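Diguanylate cyclase TpbB (Pseudomonas aeruginosa, PDB 4IOB) catalyses the condensation of two GTP molecules into cyclic di-GMP through its cytoplasmic GGDEF domain, as part of a signalling system important for biofilm formation and persistence. Local coordinates at residues 49-53 with 107-111; 92-96 with 121-125. All blocks are in the same frame, centred on the assembly; numbering follows the deposited sequence.

Contact 1 (49-53 with 107-111); sequences AGDTV and IRLSD
Val53 and Leu109 anchor the apolar half of this contact, in which one face of a helix is met by a short strand and the turn that follows it. At the buried end, CG1 of Val53 lies 3.9 Å from CD1 of Ile107, the two side chains crossing at about a right angle. The extended chain of Ile107 (chi2 -179°) carries its terminal methyl to the valine. Leu109 works differently: its first bond does not aim at the helix, but CG turns in toward it, and CD2 faces CG2 of Thr52 at 4.0 Å and CG2 of Val53. Its other methyl, CD1, stands 4.3 Å from CB of Ala49. One leucine tip thus spans a full helical turn.

Toward solvent the fit slackens and turns polar. Thr52 is two-sided: its methyl serves the leucine, whereas OG1 is turned back to a weak hydrogen bond with the carbonyl oxygen of Ala48. The hydroxyl of Ser110 comes only to 4.2 Å between its OG and OG1 of Thr52, too far for a hydrogen bond.

The contact joins helix 47-62 of the GGDEF domain to a small hairpin, with Val53 beside the magnesium-binding Ser35. Leu109 sits at the helix's early turns, Ile107 reaches on along it to Asn56 and Arg60, and backbone pairing of Ile107 with Val115 ties strand 107-108 to 114-115.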
loop_
_atom_site.group_PDB
_atom_site.type_symbol
_atom_site.label_atom_id
_atom_site.label_comp_id
_atom_site.label_asym_id
_atom_site.label_seq_id
_atom_site.Cartn_x
_atom_site.Cartn_y
_atom_site.Cartn_z
ATOM N N ALA A 49 16.070 -1.325 -13.546
ATOM C CA ALA A 49 16.219 -0.548 -12.324
ATOM C C ALA A 49 14.884 -0.425 -11.603
ATOM O O ALA A 49 14.822 -0.474 -10.375
ATOM C CB ALA A 49 16.786 0.829 -12.634
ATOM N N GLY A 50 13.814 -0.262 -12.375
ATOM C CA GLY A 50 12.473 -0.170 -11.811
ATOM C C GLY A 50 12.157 -1.371 -10.942
ATOM O O GLY A 50 11.609 -1.233 -9.849
ATOM N N ASP A 51 12.505 -2.556 -11.433
ATOM C CA ASP A 51 12.295 -3.787 -10.684
ATOM C C ASP A 51 13.049 -3.747 -9.360
ATOM O O ASP A 51 12.457 -3.923 -8.294
ATOM C CB ASP A 51 12.741 -4.997 -11.508
ATOM C CG ASP A 51 11.951 -5.148 -12.792
ATOM O OD1 ASP A 51 10.882 -4.512 -12.912
ATOM O OD2 ASP A 51 12.397 -5.903 -13.682
ATOM N N THR A 52 14.355 -3.514 -9.433
ATOM C CA THR A 52 15.178 -3.436 -8.235
ATOM C C THR A 52 14.530 -2.524 -7.199
ATOM O O THR A 52 14.624 -2.769 -5.997
ATOM C CB THR A 52 16.595 -2.923 -8.553
ATOM O OG1 THR A 52 17.207 -3.776 -9.527
ATOM C CG2 THR A 52 17.449 -2.906 -7.295
ATOM N N VAL A 53 13.868 -1.473 -7.674
ATOM C CA VAL A 53 13.188 -0.538 -6.786
ATOM C C VAL A 53 11.934 -1.165 -6.187
ATOM O O VAL A 53 11.688 -1.051 -4.986
ATOM C CB VAL A 53 12.812 0.766 -7.513
ATOM C CG1 VAL A 53 11.977 1.657 -6.606
ATOM C CG2 VAL A 53 14.066 1.493 -7.977
ATOM N N ILE A 107 17.498 4.382 -2.107
ATOM C CA ILE A 107 17.609 2.992 -2.539
ATOM C C ILE A 107 18.874 2.771 -3.363
ATOM O O ILE A 107 19.046 3.364 -4.428
ATOM C CB ILE A 107 16.389 2.555 -3.371
ATOM C CG1 ILE A 107 15.128 2.544 -2.504
ATOM C CG2 ILE A 107 16.627 1.183 -3.984
ATOM C CD1 ILE A 107 13.885 2.097 -3.242
ATOM N N ARG A 108 19.756 1.913 -2.861
ATOM C CA ARG A 108 21.010 1.612 -3.538
ATOM C C ARG A 108 20.781 0.622 -4.673
ATOM O O ARG A 108 20.335 -0.502 -4.445
ATOM C CB ARG A 108 22.016 1.033 -2.544
ATOM C CG ARG A 108 22.104 1.800 -1.234
ATOM N N LEU A 109 21.084 1.041 -5.898
ATOM C CA LEU A 109 20.929 0.169 -7.058
ATOM C C LEU A 109 22.071 -0.840 -7.149
ATOM O O LEU A 109 22.974 -0.844 -6.312
ATOM C CB LEU A 109 20.828 0.988 -8.346
ATOM C CG LEU A 109 19.533 1.784 -8.527
ATOM C CD1 LEU A 109 19.570 2.592 -9.814
ATOM C CD2 LEU A 109 18.328 0.856 -8.507
ATOM N N SER A 110 22.025 -1.690 -8.169
ATOM C CA SER A 110 23.001 -2.765 -8.317
ATOM C C SER A 110 24.382 -2.260 -8.728
ATOM O O SER A 110 25.378 -2.965 -8.565
ATOM C CB SER A 110 22.505 -3.802 -9.327
ATOM O OG SER A 110 21.296 -4.399 -8.891
ATOM N N ASP A 111 24.440 -1.044 -9.262
ATOM C CA ASP A 111 25.700 -0.493 -9.754
ATOM C C ASP A 111 26.194 0.684 -8.917
ATOM O O ASP A 111 27.016 1.478 -9.374
ATOM C CB ASP A 111 25.570 -0.080 -11.223
ATOM C CG ASP A 111 24.541 1.014 -11.432
ATOM O OD1 ASP A 111 24.091 1.609 -10.431
ATOM O OD2 ASP A 111 24.183 1.279 -12.599
#

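Contact 2 (92-96 with 121-125); sequences ALRIA and IGIAL
Ile123 pushes its CD1 methyl between Leu93 and Ala96 of the helix, approaching CD2 of Leu93 and lying 3.7 Å from CB of Ala96. From the same side chain the other branch, the CG2 methyl, lies 4.1 Å from CB of Ala92. The division follows from the first torsion (chi1 -50°), which sets CG2 anti to the backbone N and CG1 beside it; a nearly straight second torsion then extends CD1 toward the helix. Leu93 and Ile123 meet at a slant, the leucine curling its tip inward although its first bond does not face the strand.

On either side of this isoleucine the next inward-facing residues of the strand repeat the theme. Ile121 places its own CD1 4.0 Å from CB of Ala96, and Leu125 sets CD2 4.0 Å from CB of Ala92. Each alanine is therefore touched by two strand side chains. The segment axes pass 9.9 Å apart, the usual spacing of a helix on a sheet, and run nearly antiparallel, at 162°.

This is the helix-on-sheet layering of the GGDEF domain. Ala92 also meets Ala29 of strand 27-35 and Leu83 and Leu86 of strand 78-86, while Leu93, Ile123 and Leu125 share Leu157 of the edge strand. On the other face of the sheet, Ala124 packs against Leu136 and Ala140 of helix 133-150, so strand 119-126 is sandwiched between two helical layers.

With methyl groups supplying all the side-chain contacts between the two segments, their cohesion comes from dispersion and the exclusion of water; directional bonding stays within the helix and within the sheet, where the strand backbone pairs with Phe32 and Arg156.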
loop_
_atom_site.group_PDB
_atom_site.type_symbol
_atom_site.label_atom_id
_atom_site.label_comp_id
_atom_site.label_asym_id
_atom_site.label_seq_id
_atom_site.Cartn_x
_atom_site.Cartn_y
_atom_site.Cartn_z
ATOM N N ALA A 92 -4.066 2.580 11.541
ATOM C CA ALA A 92 -3.902 2.507 10.094
ATOM C C ALA A 92 -3.067 3.675 9.584
ATOM O O ALA A 92 -2.192 3.502 8.736
ATOM C CB ALA A 92 -5.258 2.480 9.407
ATOM N N LEU A 93 -3.344 4.866 10.107
ATOM C CA LEU A 93 -2.589 6.058 9.736
ATOM C C LEU A 93 -1.167 5.977 10.280
ATOM O O LEU A 93 -0.224 6.468 9.661
ATOM C CB LEU A 93 -3.282 7.316 10.261
ATOM C CG LEU A 93 -4.656 7.643 9.671
ATOM C CD1 LEU A 93 -5.306 8.792 10.428
ATOM C CD2 LEU A 93 -4.542 7.969 8.191
ATOM N N ARG A 94 -1.026 5.353 11.445
ATOM C CA ARG A 94 0.270 5.188 12.088
ATOM C C ARG A 94 1.183 4.304 11.244
ATOM O O ARG A 94 2.353 4.626 11.027
ATOM C CB ARG A 94 0.091 4.574 13.478
ATOM C CG ARG A 94 1.368 4.476 14.297
ATOM C CD ARG A 94 1.672 5.782 15.014
ATOM N N ILE A 95 0.639 3.187 10.774
ATOM C CA ILE A 95 1.396 2.252 9.948
ATOM C C ILE A 95 1.782 2.888 8.617
ATOM O O ILE A 95 2.888 2.682 8.118
ATOM C CB ILE A 95 0.601 0.960 9.688
ATOM C CG1 ILE A 95 0.326 0.230 11.005
ATOM C CG2 ILE A 95 1.353 0.055 8.723
ATOM C CD1 ILE A 95 -0.436 -1.065 10.839
ATOM N N ALA A 96 0.863 3.663 8.048
ATOM C CA ALA A 96 1.122 4.366 6.798
ATOM C C ALA A 96 2.257 5.369 6.969
ATOM O O ALA A 96 3.149 5.462 6.125
ATOM C CB ALA A 96 -0.137 5.064 6.310
ATOM N N ILE A 121 -0.034 6.765 -0.432
ATOM C CA ILE A 121 -0.929 5.759 0.130
ATOM C C ILE A 121 -2.363 6.258 0.274
ATOM O O ILE A 121 -2.602 7.369 0.746
ATOM C CB ILE A 121 -0.430 5.273 1.504
ATOM C CG1 ILE A 121 1.036 4.843 1.419
ATOM C CG2 ILE A 121 -1.298 4.133 2.014
ATOM C CD1 ILE A 121 1.628 4.428 2.746
ATOM N N GLY A 122 -3.311 5.422 -0.137
ATOM C CA GLY A 122 -4.731 5.714 0.029
ATOM C C GLY A 122 -5.361 4.726 0.992
ATOM O O GLY A 122 -5.384 3.523 0.732
ATOM N N ILE A 123 -5.874 5.235 2.107
ATOM C CA ILE A 123 -6.369 4.376 3.178
ATOM C C ILE A 123 -7.893 4.292 3.222
ATOM O O ILE A 123 -8.578 5.302 3.388
ATOM C CB ILE A 123 -5.854 4.854 4.548
ATOM C CG1 ILE A 123 -4.341 5.074 4.496
ATOM C CG2 ILE A 123 -6.230 3.858 5.635
ATOM C CD1 ILE A 123 -3.768 5.679 5.759
ATOM N N ALA A 124 -8.413 3.077 3.074
ATOM C CA ALA A 124 -9.847 2.828 3.181
ATOM C C ALA A 124 -10.137 2.009 4.433
ATOM O O ALA A 124 -9.421 1.055 4.738
ATOM C CB ALA A 124 -10.355 2.111 1.943
ATOM N N LEU A 125 -11.189 2.379 5.154
ATOM C CA LEU A 125 -11.482 1.756 6.442
ATOM C C LEU A 125 -12.809 1.008 6.464
ATOM O O LEU A 125 -13.757 1.373 5.770
ATOM C CB LEU A 125 -11.477 2.810 7.552
ATOM C CG LEU A 125 -10.133 3.449 7.896
ATOM C CD1 LEU A 125 -10.336 4.661 8.793
ATOM C CD2 LEU A 125 -9.212 2.435 8.558
#

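Contacts 1 and 2 show how one principle, a helix fitted by apolar side chains against beta structure, in contact 1 largely the loop after a short strand, changes with depth. Contact 2 belongs to the core, where helix 89-102 lies on the central sheet and alanines meet branched side chains. Contact 1 is peripheral and only partly buried: a different helix, 47-62, meets a two-stranded hairpin, and serine and threonine hydroxyls enter at its margin. Their centres are 26 Å apart, on opposite sides of the chain's centre, with no direct touch, yet strand 107-108 directly follows helix 89-102. Contact 1 also approaches the magnesium site more closely, the Val53 side chain lying about 5 Å from that of Ser35.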